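Local coordinates for ESX-1 secretion-associated protein EspB (PDB 7P0Z), which is secreted through the mycobacterial ESX-1 system and forms a seven-subunit assembly, probably a channel-like structure involved in protein transport, at residues Ser150-Ala155 against Phe213-Gln218. Numbering follows the deposited sequence.
Sequences SMVNFA and FMAQLQ
Met151 faces Met214 and Ala215 where helix 149-166 packs against helix 181-224, an antiparallel helix-helix contact in the long helical bundle, within the PPE-domain range. The segments run at 156° between their directions, and their axes approach to 9.1 Å. Nearest in the backbone are Met151 CA and Ala215 CA, 6.2 Å apart, consistent with the small side chain of Ala215.

Traced outward, Met151 meets a different neighbour at each end. Met151 CB lies 4.4 Å from Ala215 CB, a loose touch. CG then leaves on the side opposite the carbonyl carbon (chi1 -72°), and a bend at chi2 (-95°) carries Met151 SD to 3.7 Å from Met214 CB. The tip, Met151 CE, continues nearly extended and is only loosely near Met214 CB, at 4.3 Å. The two methionines cross at a slant: bends at the second and third torsions turn Met214 SD away from Met151 SD, the sulfurs 5.8 Å apart, so Met214 meets its neighbour through CB. Val152 flanks the alanine, Val152 CG2 standing 3.9 Å from Ala215 CB.

Helix 42-81 of the PE-domain range packs on both methionines, Ala48 and Leu51 touching Met151 and Ala47 touching Met214.

Three apolar contacts, with three of the four touching residues buried, are consistent with mainly van der Waals and hydrophobic attraction: a thioether sulfur lies on Met214 CB, while Met151 CB and Val152 CG2 meet the Ala215 methyl.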
ATOM      1  N   SER A 150     -15.757  34.785  -8.924  1.00 41.69           N
ATOM      2  CA  SER A 150     -14.829  34.667 -10.031  1.00 41.69           C
ATOM      3  C   SER A 150     -14.177  33.296 -10.052  1.00 41.69           C
ATOM      4  O   SER A 150     -13.826  32.799 -11.121  1.00 41.69           O
ATOM      5  CB  SER A 150     -13.780  35.762  -9.977  1.00 41.69           C
ATOM      6  OG  SER A 150     -12.892  35.532  -8.923  1.00 41.69           O
ATOM      7  N   MET A 151     -14.041  32.657  -8.899  1.00 42.14           N
ATOM      8  CA  MET A 151     -13.601  31.274  -8.882  1.00 42.14           C
ATOM      9  C   MET A 151     -14.587  30.374  -9.591  1.00 42.14           C
ATOM     10  O   MET A 151     -14.192  29.450 -10.301  1.00 42.14           O
ATOM     11  CB  MET A 151     -13.410  30.792  -7.458  1.00 42.14           C
ATOM     12  CG  MET A 151     -12.224  31.389  -6.818  1.00 42.14           C
ATOM     13  SD  MET A 151     -10.793  30.344  -6.952  1.00 42.14           S
ATOM     14  CE  MET A 151      -9.535  31.500  -6.449  1.00 42.14           C
ATOM     15  N   VAL A 152     -15.876  30.611  -9.394  1.00 40.87           N
ATOM     16  CA  VAL A 152     -16.872  29.773 -10.035  1.00 40.87           C
ATOM     17  C   VAL A 152     -16.902  30.023 -11.531  1.00 40.87           C
ATOM     18  O   VAL A 152     -17.048  29.087 -12.319  1.00 40.87           O
ATOM     19  CB  VAL A 152     -18.240  29.988  -9.373  1.00 40.87           C
ATOM     20  CG1 VAL A 152     -19.271  29.150 -10.038  1.00 40.87           C
ATOM     21  CG2 VAL A 152     -18.157  29.613  -7.934  1.00 40.87           C
ATOM     22  N   ASN A 153     -16.749  31.275 -11.958  1.00 40.76           N
ATOM     23  CA  ASN A 153     -16.664  31.535 -13.389  1.00 40.76           C
ATOM     24  C   ASN A 153     -15.447  30.854 -13.998  1.00 40.76           C
ATOM     25  O   ASN A 153     -15.534  30.247 -15.070  1.00 40.76           O
ATOM     26  CB  ASN A 153     -16.621  33.032 -13.659  1.00 40.76           C
ATOM     27  CG  ASN A 153     -17.847  33.743 -13.162  1.00 40.76           C
ATOM     28  OD1 ASN A 153     -18.924  33.161 -13.051  1.00 40.76           O
ATOM     29  ND2 ASN A 153     -17.693  35.015 -12.852  1.00 40.76           N
ATOM     30  N   PHE A 154     -14.308  30.946 -13.317  1.00 39.25           N
ATOM     31  CA  PHE A 154     -13.094  30.266 -13.734  1.00 39.25           C
ATOM     32  C   PHE A 154     -13.326  28.771 -13.881  1.00 39.25           C
ATOM     33  O   PHE A 154     -12.959  28.164 -14.894  1.00 39.25           O
ATOM     34  CB  PHE A 154     -12.019  30.555 -12.696  1.00 39.25           C
ATOM     35  CG  PHE A 154     -10.689  29.971 -12.994  1.00 39.25           C
ATOM     36  CD1 PHE A 154      -9.774  30.659 -13.752  1.00 39.25           C
ATOM     37  CD2 PHE A 154     -10.337  28.745 -12.489  1.00 39.25           C
ATOM     38  CE1 PHE A 154      -8.547  30.129 -14.011  1.00 39.25           C
ATOM     39  CE2 PHE A 154      -9.114  28.209 -12.749  1.00 39.25           C
ATOM     40  CZ  PHE A 154      -8.210  28.906 -13.511  1.00 39.25           C
ATOM     41  N   ALA A 155     -13.939  28.163 -12.876  1.00 39.42           N
ATOM     42  CA  ALA A 155     -14.162  26.728 -12.905  1.00 39.42           C
ATOM     43  C   ALA A 155     -15.102  26.334 -14.029  1.00 39.42           C
ATOM     44  O   ALA A 155     -14.903  25.306 -14.674  1.00 39.42           O
ATOM     45  CB  ALA A 155     -14.708  26.255 -11.567  1.00 39.42           C
ATOM     46  N   PHE A 213     -13.135  23.899  -5.331  1.00 40.17           N
ATOM     47  CA  PHE A 213     -12.729  23.645  -3.966  1.00 40.17           C
ATOM     48  C   PHE A 213     -12.506  24.944  -3.213  1.00 40.17           C
ATOM     49  O   PHE A 213     -12.872  25.062  -2.044  1.00 40.17           O
ATOM     50  CB  PHE A 213     -11.466  22.813  -3.981  1.00 40.17           C
ATOM     51  CG  PHE A 213     -10.964  22.472  -2.649  1.00 40.17           C
ATOM     52  CD1 PHE A 213     -11.417  21.356  -2.002  1.00 40.17           C
ATOM     53  CD2 PHE A 213     -10.046  23.277  -2.023  1.00 40.17           C
ATOM     54  CE1 PHE A 213     -10.949  21.037  -0.775  1.00 40.17           C
ATOM     55  CE2 PHE A 213      -9.589  22.962  -0.790  1.00 40.17           C
ATOM     56  CZ  PHE A 213     -10.035  21.839  -0.166  1.00 40.17           C
ATOM     57  N   MET A 214     -11.887  25.920  -3.862  1.00 42.20           N
ATOM     58  CA  MET A 214     -11.658  27.196  -3.207  1.00 42.20           C
ATOM     59  C   MET A 214     -12.964  27.905  -2.903  1.00 42.20           C
ATOM     60  O   MET A 214     -13.126  28.495  -1.833  1.00 42.20           O
ATOM     61  CB  MET A 214     -10.762  28.077  -4.061  1.00 42.20           C
ATOM     62  CG  MET A 214      -9.308  27.729  -3.932  1.00 42.20           C
ATOM     63  SD  MET A 214      -8.732  27.642  -2.233  1.00 42.20           S
ATOM     64  CE  MET A 214      -9.011  29.317  -1.677  1.00 42.20           C
ATOM     65  N   ALA A 215     -13.907  27.864  -3.833  1.00 42.31           N
ATOM     66  CA  ALA A 215     -15.203  28.472  -3.559  1.00 42.31           C
ATOM     67  C   ALA A 215     -15.902  27.803  -2.375  1.00 42.31           C
ATOM     68  O   ALA A 215     -16.449  28.480  -1.492  1.00 42.31           O
ATOM     69  CB  ALA A 215     -16.070  28.415  -4.808  1.00 42.31           C
ATOM     70  N   GLN A 216     -15.888  26.477  -2.330  1.00 43.67           N
ATOM     71  CA  GLN A 216     -16.538  25.809  -1.214  1.00 43.67           C
ATOM     72  C   GLN A 216     -15.817  26.082   0.092  1.00 43.67           C
ATOM     73  O   GLN A 216     -16.449  26.158   1.144  1.00 43.67           O
ATOM     74  CB  GLN A 216     -16.640  24.316  -1.460  1.00 43.67           C
ATOM     75  CG  GLN A 216     -17.506  24.034  -2.608  1.00 43.67           C
ATOM     76  CD  GLN A 216     -18.806  24.789  -2.516  1.00 43.67           C
ATOM     77  OE1 GLN A 216     -19.041  25.733  -3.264  1.00 43.67           O
ATOM     78  NE2 GLN A 216     -19.659  24.384  -1.594  1.00 43.67           N
ATOM     79  N   LEU A 217     -14.498  26.210   0.046  1.00 43.26           N
ATOM     80  CA  LEU A 217     -13.754  26.557   1.242  1.00 43.26           C
ATOM     81  C   LEU A 217     -14.151  27.926   1.750  1.00 43.26           C
ATOM     82  O   LEU A 217     -14.277  28.134   2.958  1.00 43.26           O
ATOM     83  CB  LEU A 217     -12.261  26.523   0.956  1.00 43.26           C
ATOM     84  CG  LEU A 217     -11.391  26.734   2.195  1.00 43.26           C
ATOM     85  CD1 LEU A 217     -11.584  25.612   3.207  1.00 43.26           C
ATOM     86  CD2 LEU A 217      -9.935  26.907   1.832  1.00 43.26           C
ATOM     87  N   GLN A 218     -14.333  28.875   0.845  1.00 44.20           N
ATOM     88  CA  GLN A 218     -14.761  30.195   1.267  1.00 44.20           C
ATOM     89  C   GLN A 218     -16.114  30.138   1.955  1.00 44.20           C
ATOM     90  O   GLN A 218     -16.311  30.761   3.001  1.00 44.20           O
ATOM     91  CB  GLN A 218     -14.804  31.134   0.074  1.00 44.20           C
ATOM     92  CG  GLN A 218     -15.170  32.549   0.432  1.00 44.20           C
ATOM     93  CD  GLN A 218     -14.135  33.211   1.322  1.00 44.20           C
ATOM     94  OE1 GLN A 218     -12.977  32.825   1.339  1.00 44.20           O
ATOM     95  NE2 GLN A 218     -14.552  34.226   2.049  1.00 44.20           N
TER